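Local coordinates for putative acyl-[acyl-carrier-protein]--UDP-N-acetylglucosamine O-acyltransferase (Bacteroides fragilis, PDB 4R36) that probably transfers an acyl chain from acyl carrier protein to UDP-N-acetylglucosamine, working as a trimer of left-handed parallel beta helices, at residues T122-V136 / A140-M154. Sequence-based numbering, arbitrary orientation.
With ACT (acetate ion), chain D.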
loop_
_atom_site.group_PDB
_atom_site.type_symbol
_atom_site.label_atom_id
_atom_site.label_comp_id
_atom_site.label_asym_id
_atom_site.label_seq_id
_atom_site.Cartn_x
_atom_site.Cartn_y
_atom_site.Cartn_z
ATOM N N THR A 122 -12.850 -17.554 -4.878
ATOM C CA THR A 122 -12.611 -16.101 -5.025
ATOM C C THR A 122 -12.825 -15.858 -6.515
ATOM O O THR A 122 -12.234 -16.515 -7.354
ATOM C CB THR A 122 -11.191 -15.744 -4.597
ATOM O OG1 THR A 122 -10.973 -16.272 -3.288
ATOM C CG2 THR A 122 -11.002 -14.224 -4.623
ATOM N N ILE A 123 -13.703 -14.927 -6.852
ATOM C CA ILE A 123 -14.109 -14.703 -8.234
ATOM C C ILE A 123 -14.041 -13.253 -8.647
ATOM O O ILE A 123 -14.672 -12.385 -8.018
ATOM C CB ILE A 123 -15.546 -15.174 -8.478
ATOM C CG1 ILE A 123 -15.678 -16.694 -8.149
ATOM C CG2 ILE A 123 -16.033 -14.839 -9.890
ATOM C CD1 ILE A 123 -17.106 -17.205 -8.141
ATOM N N VAL A 124 -13.307 -13.013 -9.736
ATOM C CA VAL A 124 -13.271 -11.752 -10.467
ATOM C C VAL A 124 -13.878 -12.008 -11.857
ATOM O O VAL A 124 -13.583 -13.033 -12.469
ATOM C CB VAL A 124 -11.846 -11.280 -10.637
ATOM C CG1 VAL A 124 -11.737 -10.028 -11.509
ATOM C CG2 VAL A 124 -11.203 -10.953 -9.303
ATOM N N GLY A 125 -14.803 -11.132 -12.279
ATOM C CA GLY A 125 -15.541 -11.219 -13.546
ATOM C C GLY A 125 -14.743 -10.814 -14.777
ATOM O O GLY A 125 -13.571 -11.221 -14.938
ATOM N N ASN A 126 -15.369 -9.987 -15.622
ATOM C CA ASN A 126 -14.784 -9.656 -16.906
ATOM C C ASN A 126 -14.488 -8.170 -17.030
ATOM O O ASN A 126 -15.195 -7.342 -16.425
ATOM C CB ASN A 126 -15.754 -10.044 -17.999
ATOM C CG ASN A 126 -16.229 -11.468 -17.884
ATOM O OD1 ASN A 126 -15.444 -12.431 -17.645
ATOM N ND2 ASN A 126 -17.512 -11.637 -18.048
ATOM N N ASN A 127 -13.472 -7.815 -17.815
ATOM C CA ASN A 127 -13.280 -6.410 -18.228
ATOM C C ASN A 127 -12.996 -5.500 -16.999
ATOM O O ASN A 127 -13.405 -4.343 -16.999
ATOM C CB ASN A 127 -14.466 -5.853 -19.034
ATOM C CG ASN A 127 -14.866 -6.789 -20.185
ATOM O OD1 ASN A 127 -14.123 -6.999 -21.057
ATOM N ND2 ASN A 127 -16.047 -7.294 -20.159
ATOM N N ASN A 128 -12.256 -6.022 -16.037
ATOM C CA ASN A 128 -11.821 -5.217 -14.928
ATOM C C ASN A 128 -10.420 -4.770 -15.073
ATOM O O ASN A 128 -9.581 -5.483 -15.649
ATOM C CB ASN A 128 -11.957 -6.035 -13.660
ATOM C CG ASN A 128 -13.381 -6.466 -13.420
ATOM O OD1 ASN A 128 -14.266 -5.631 -13.055
ATOM N ND2 ASN A 128 -13.608 -7.784 -13.551
ATOM N N LEU A 129 -10.121 -3.642 -14.451
ATOM C CA LEU A 129 -8.747 -3.191 -14.222
ATOM C C LEU A 129 -8.446 -3.173 -12.732
ATOM O O LEU A 129 -9.043 -2.424 -11.968
ATOM C CB LEU A 129 -8.558 -1.817 -14.796
ATOM C CG LEU A 129 -7.304 -1.059 -14.470
ATOM C CD1 LEU A 129 -6.034 -1.852 -14.798
ATOM C CD2 LEU A 129 -7.270 0.312 -15.107
ATOM N N LEU A 130 -7.518 -4.002 -12.334
ATOM C CA LEU A 130 -7.044 -4.066 -10.960
ATOM C C LEU A 130 -5.644 -3.530 -10.991
ATOM O O LEU A 130 -4.726 -4.178 -11.406
ATOM C CB LEU A 130 -7.100 -5.474 -10.391
ATOM C CG LEU A 130 -8.472 -6.249 -10.426
ATOM C CD1 LEU A 130 -8.331 -7.538 -9.622
ATOM C CD2 LEU A 130 -9.607 -5.424 -9.819
ATOM N N MET A 131 -5.498 -2.308 -10.467
ATOM C CA MET A 131 -4.241 -1.609 -10.505
ATOM C C MET A 131 -3.227 -2.203 -9.529
ATOM O O MET A 131 -3.567 -3.061 -8.708
ATOM C CB MET A 131 -4.434 -0.107 -10.207
ATOM C CG MET A 131 -5.171 0.580 -11.330
ATOM S SD MET A 131 -5.089 2.374 -11.059
ATOM C CE MET A 131 -6.492 2.774 -12.009
ATOM N N GLU A 132 -1.987 -1.763 -9.639
ATOM C CA GLU A 132 -0.891 -2.477 -8.927
ATOM C C GLU A 132 -1.142 -2.554 -7.453
ATOM O O GLU A 132 -1.694 -1.608 -6.853
ATOM C CB GLU A 132 0.471 -1.877 -9.215
ATOM C CG GLU A 132 0.724 -0.445 -8.732
ATOM C CD GLU A 132 0.990 -0.313 -7.222
ATOM O OE1 GLU A 132 1.499 -1.279 -6.587
ATOM O OE2 GLU A 132 0.753 0.822 -6.709
ATOM N N GLY A 133 -0.772 -3.698 -6.884
ATOM C CA GLY A 133 -0.819 -3.940 -5.493
ATOM C C GLY A 133 -2.211 -4.188 -4.879
ATOM O O GLY A 133 -2.336 -4.448 -3.651
ATOM N N VAL A 134 -3.229 -4.146 -5.694
ATOM C CA VAL A 134 -4.568 -4.484 -5.240
ATOM C C VAL A 134 -4.612 -5.894 -4.660
ATOM O O VAL A 134 -3.940 -6.801 -5.172
ATOM C CB VAL A 134 -5.613 -4.325 -6.368
ATOM C CG1 VAL A 134 -6.957 -5.074 -6.062
ATOM C CG2 VAL A 134 -5.928 -2.883 -6.607
ATOM N N HIS A 135 -5.274 -6.033 -3.523
ATOM C CA HIS A 135 -5.493 -7.312 -2.879
ATOM C C HIS A 135 -6.951 -7.746 -2.938
ATOM O O HIS A 135 -7.898 -6.982 -2.513
ATOM C CB HIS A 135 -4.988 -7.287 -1.451
ATOM C CG HIS A 135 -5.276 -8.542 -0.679
ATOM N ND1 HIS A 135 -4.539 -9.694 -0.838
ATOM C CD2 HIS A 135 -6.220 -8.822 0.254
ATOM C CE1 HIS A 135 -4.999 -10.618 -0.025
ATOM N NE2 HIS A 135 -6.046 -10.132 0.618
ATOM N N VAL A 136 -7.158 -8.984 -3.386
ATOM C CA VAL A 136 -8.502 -9.602 -3.369
ATOM C C VAL A 136 -8.493 -10.832 -2.453
ATOM O O VAL A 136 -7.806 -11.802 -2.744
ATOM C CB VAL A 136 -8.915 -10.025 -4.782
ATOM C CG1 VAL A 136 -10.344 -10.553 -4.790
ATOM C CG2 VAL A 136 -8.827 -8.885 -5.767
ATOM N N ALA A 140 -13.926 -13.303 -1.979
ATOM C CA ALA A 140 -14.405 -12.063 -2.507
ATOM C C ALA A 140 -14.981 -12.260 -3.896
ATOM O O ALA A 140 -14.688 -13.247 -4.595
ATOM C CB ALA A 140 -13.271 -11.068 -2.579
ATOM N N LEU A 141 -15.883 -11.373 -4.260
ATOM C CA LEU A 141 -16.553 -11.373 -5.535
ATOM C C LEU A 141 -16.451 -9.965 -6.161
ATOM O O LEU A 141 -16.974 -9.021 -5.574
ATOM C CB LEU A 141 -18.040 -11.723 -5.393
ATOM C CG LEU A 141 -18.822 -11.621 -6.728
ATOM C CD1 LEU A 141 -18.373 -12.616 -7.768
ATOM C CD2 LEU A 141 -20.343 -11.756 -6.467
ATOM N N ILE A 142 -15.815 -9.873 -7.326
ATOM C CA ILE A 142 -15.808 -8.682 -8.156
ATOM C C ILE A 142 -16.580 -8.990 -9.409
ATOM O O ILE A 142 -16.372 -10.054 -10.019
ATOM C CB ILE A 142 -14.381 -8.220 -8.487
ATOM C CG1 ILE A 142 -13.650 -7.907 -7.174
ATOM C CG2 ILE A 142 -14.371 -7.030 -9.396
ATOM C CD1 ILE A 142 -12.218 -7.397 -7.376
ATOM N N GLY A 143 -17.464 -8.072 -9.803
ATOM C CA GLY A 143 -18.225 -8.221 -11.069
ATOM C C GLY A 143 -17.431 -7.849 -12.320
ATOM O O GLY A 143 -16.270 -8.321 -12.502
ATOM N N ASN A 144 -18.057 -7.030 -13.166
ATOM C CA ASN A 144 -17.564 -6.711 -14.500
ATOM C C ASN A 144 -17.428 -5.261 -14.662
ATOM O O ASN A 144 -18.195 -4.455 -14.076
ATOM C CB ASN A 144 -18.537 -7.208 -15.581
ATOM C CG ASN A 144 -18.928 -8.633 -15.363
ATOM O OD1 ASN A 144 -18.082 -9.555 -15.299
ATOM N ND2 ASN A 144 -20.224 -8.858 -15.268
ATOM N N GLY A 145 -16.454 -4.870 -15.461
ATOM C CA GLY A 145 -16.352 -3.461 -15.823
ATOM C C GLY A 145 -15.862 -2.508 -14.716
ATOM O O GLY A 145 -16.046 -1.306 -14.830
ATOM N N CYS A 146 -15.223 -3.034 -13.700
ATOM C CA CYS A 146 -14.766 -2.266 -12.518
ATOM C C CYS A 146 -13.343 -1.787 -12.707
ATOM O O CYS A 146 -12.526 -2.377 -13.422
ATOM C CB CYS A 146 -14.846 -3.127 -11.227
ATOM S SG CYS A 146 -16.508 -3.667 -10.797
ATOM N N ILE A 147 -13.032 -0.689 -12.069
ATOM C CA ILE A 147 -11.670 -0.199 -11.969
ATOM C C ILE A 147 -11.366 -0.085 -10.496
ATOM O O ILE A 147 -12.153 0.581 -9.737
ATOM C CB ILE A 147 -11.584 1.196 -12.613
ATOM C CG1 ILE A 147 -11.928 1.111 -14.128
ATOM C CG2 ILE A 147 -10.207 1.747 -12.389
ATOM C CD1 ILE A 147 -11.956 2.459 -14.827
ATOM N N VAL A 148 -10.278 -0.671 -10.082
ATOM C CA VAL A 148 -9.881 -0.677 -8.660
ATOM C C VAL A 148 -8.453 -0.140 -8.582
ATOM O O VAL A 148 -7.480 -0.698 -9.144
ATOM C CB VAL A 148 -9.947 -2.042 -8.050
ATOM C CG1 VAL A 148 -9.596 -1.986 -6.549
ATOM C CG2 VAL A 148 -11.336 -2.665 -8.231
ATOM N N GLY A 149 -8.306 0.979 -7.894
ATOM C CA GLY A 149 -7.062 1.736 -7.876
ATOM C C GLY A 149 -5.957 1.121 -7.001
ATOM O O GLY A 149 -6.196 0.227 -6.208
ATOM N N ASN A 150 -4.740 1.653 -7.170
ATOM C CA ASN A 150 -3.525 1.183 -6.589
ATOM C C ASN A 150 -3.660 0.812 -5.116
ATOM O O ASN A 150 -4.091 1.673 -4.288
ATOM C CB ASN A 150 -2.432 2.213 -6.729
ATOM C CG ASN A 150 -2.246 2.683 -8.192
ATOM O OD1 ASN A 150 -2.000 1.895 -9.047
ATOM N ND2 ASN A 150 -2.248 4.008 -8.429
ATOM N N SER A 151 -3.300 -0.466 -4.825
ATOM C CA SER A 151 -3.132 -0.980 -3.488
ATOM C C SER A 151 -4.438 -0.920 -2.694
ATOM O O SER A 151 -4.421 -0.966 -1.470
ATOM C CB SER A 151 -1.923 -0.298 -2.766
ATOM O OG SER A 151 -1.465 -1.149 -1.759
ATOM N N THR A 152 -5.578 -0.905 -3.374
ATOM C CA THR A 152 -6.828 -1.080 -2.635
ATOM C C THR A 152 -6.936 -2.493 -2.108
ATOM O O THR A 152 -6.513 -3.438 -2.786
ATOM C CB THR A 152 -7.996 -0.617 -3.485
ATOM O OG1 THR A 152 -8.011 0.806 -3.404
ATOM C CG2 THR A 152 -9.316 -1.191 -3.037
ATOM N N LYS A 153 -7.460 -2.627 -0.895
ATOM C CA LYS A 153 -7.565 -3.917 -0.187
ATOM C C LYS A 153 -9.032 -4.315 0.001
ATOM O O LYS A 153 -9.878 -3.566 0.634
ATOM C CB LYS A 153 -6.836 -3.880 1.162
ATOM C CG LYS A 153 -5.479 -3.138 1.135
ATOM C CD LYS A 153 -4.536 -3.961 0.263
ATOM C CE LYS A 153 -3.102 -3.399 0.322
ATOM N NZ LYS A 153 -2.251 -3.960 -0.728
ATOM N N MET A 154 -9.397 -5.409 -0.650
ATOM C CA MET A 154 -10.734 -5.982 -0.511
ATOM C C MET A 154 -10.686 -7.200 0.374
ATOM O O MET A 154 -10.023 -8.198 0.040
ATOM C CB MET A 154 -11.279 -6.289 -1.884
ATOM C CG MET A 154 -11.717 -4.953 -2.583
ATOM S SD MET A 154 -11.845 -5.204 -4.309
ATOM C CE MET A 154 -10.085 -5.238 -4.773
HETATM C C ACT D . -7.298 -10.702 3.725
HETATM O O ACT D . -7.287 -9.433 3.604
HETATM O OXT ACT D . -6.810 -11.438 2.840
HETATM C CH3 ACT D . -7.941 -11.411 4.903
#
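The amide of Asn126 lies beside that of Asn144, pointing the same way with planes only 11° apart, while Asn144 OD1 accepts Asn126 N in the carbonyl plane at 2.8 Å; Asn126 OD1 takes the backbone N of Asp102. The amide of Asn128 turns inward at the same corner: ND2 gives a bond to Gly143 O at 2.9 Å, close to its own amide plane, and OD1 takes Cys146 N at 2.8 Å. With CG beside its own backbone N (chi1 -60°), this asparagine bridges Gly143 and Cys146 of the next coil; a small amide carrying both donor and acceptor suits the place. The imidazole of His135 meets an acetate, probably from the crystallisation liquor, at its edge, NE2 to acetate OXT 2.7 Å, while ND1 bonds to Thr111; His135 CB, outside the ring, packs on Lys153 CD.

Parallel beta bridges join the successive coils on all three sides of the left-handed helix. Inside, branched aliphatics fill the prism: Leu130 CD2 lies alongside Val148 CG2 at 3.6 Å. Gly133 sits in a type II turn at positive phi, which favours glycine, and a CB here would run into Glu132 OE1. Its O accepts Lys153 NZ at 3.0 Å; that ammonium, also bonded to Ser151 OG and salt-bridged to Glu132 of a neighbouring subunit, probably couples coil stacking to trimer assembly.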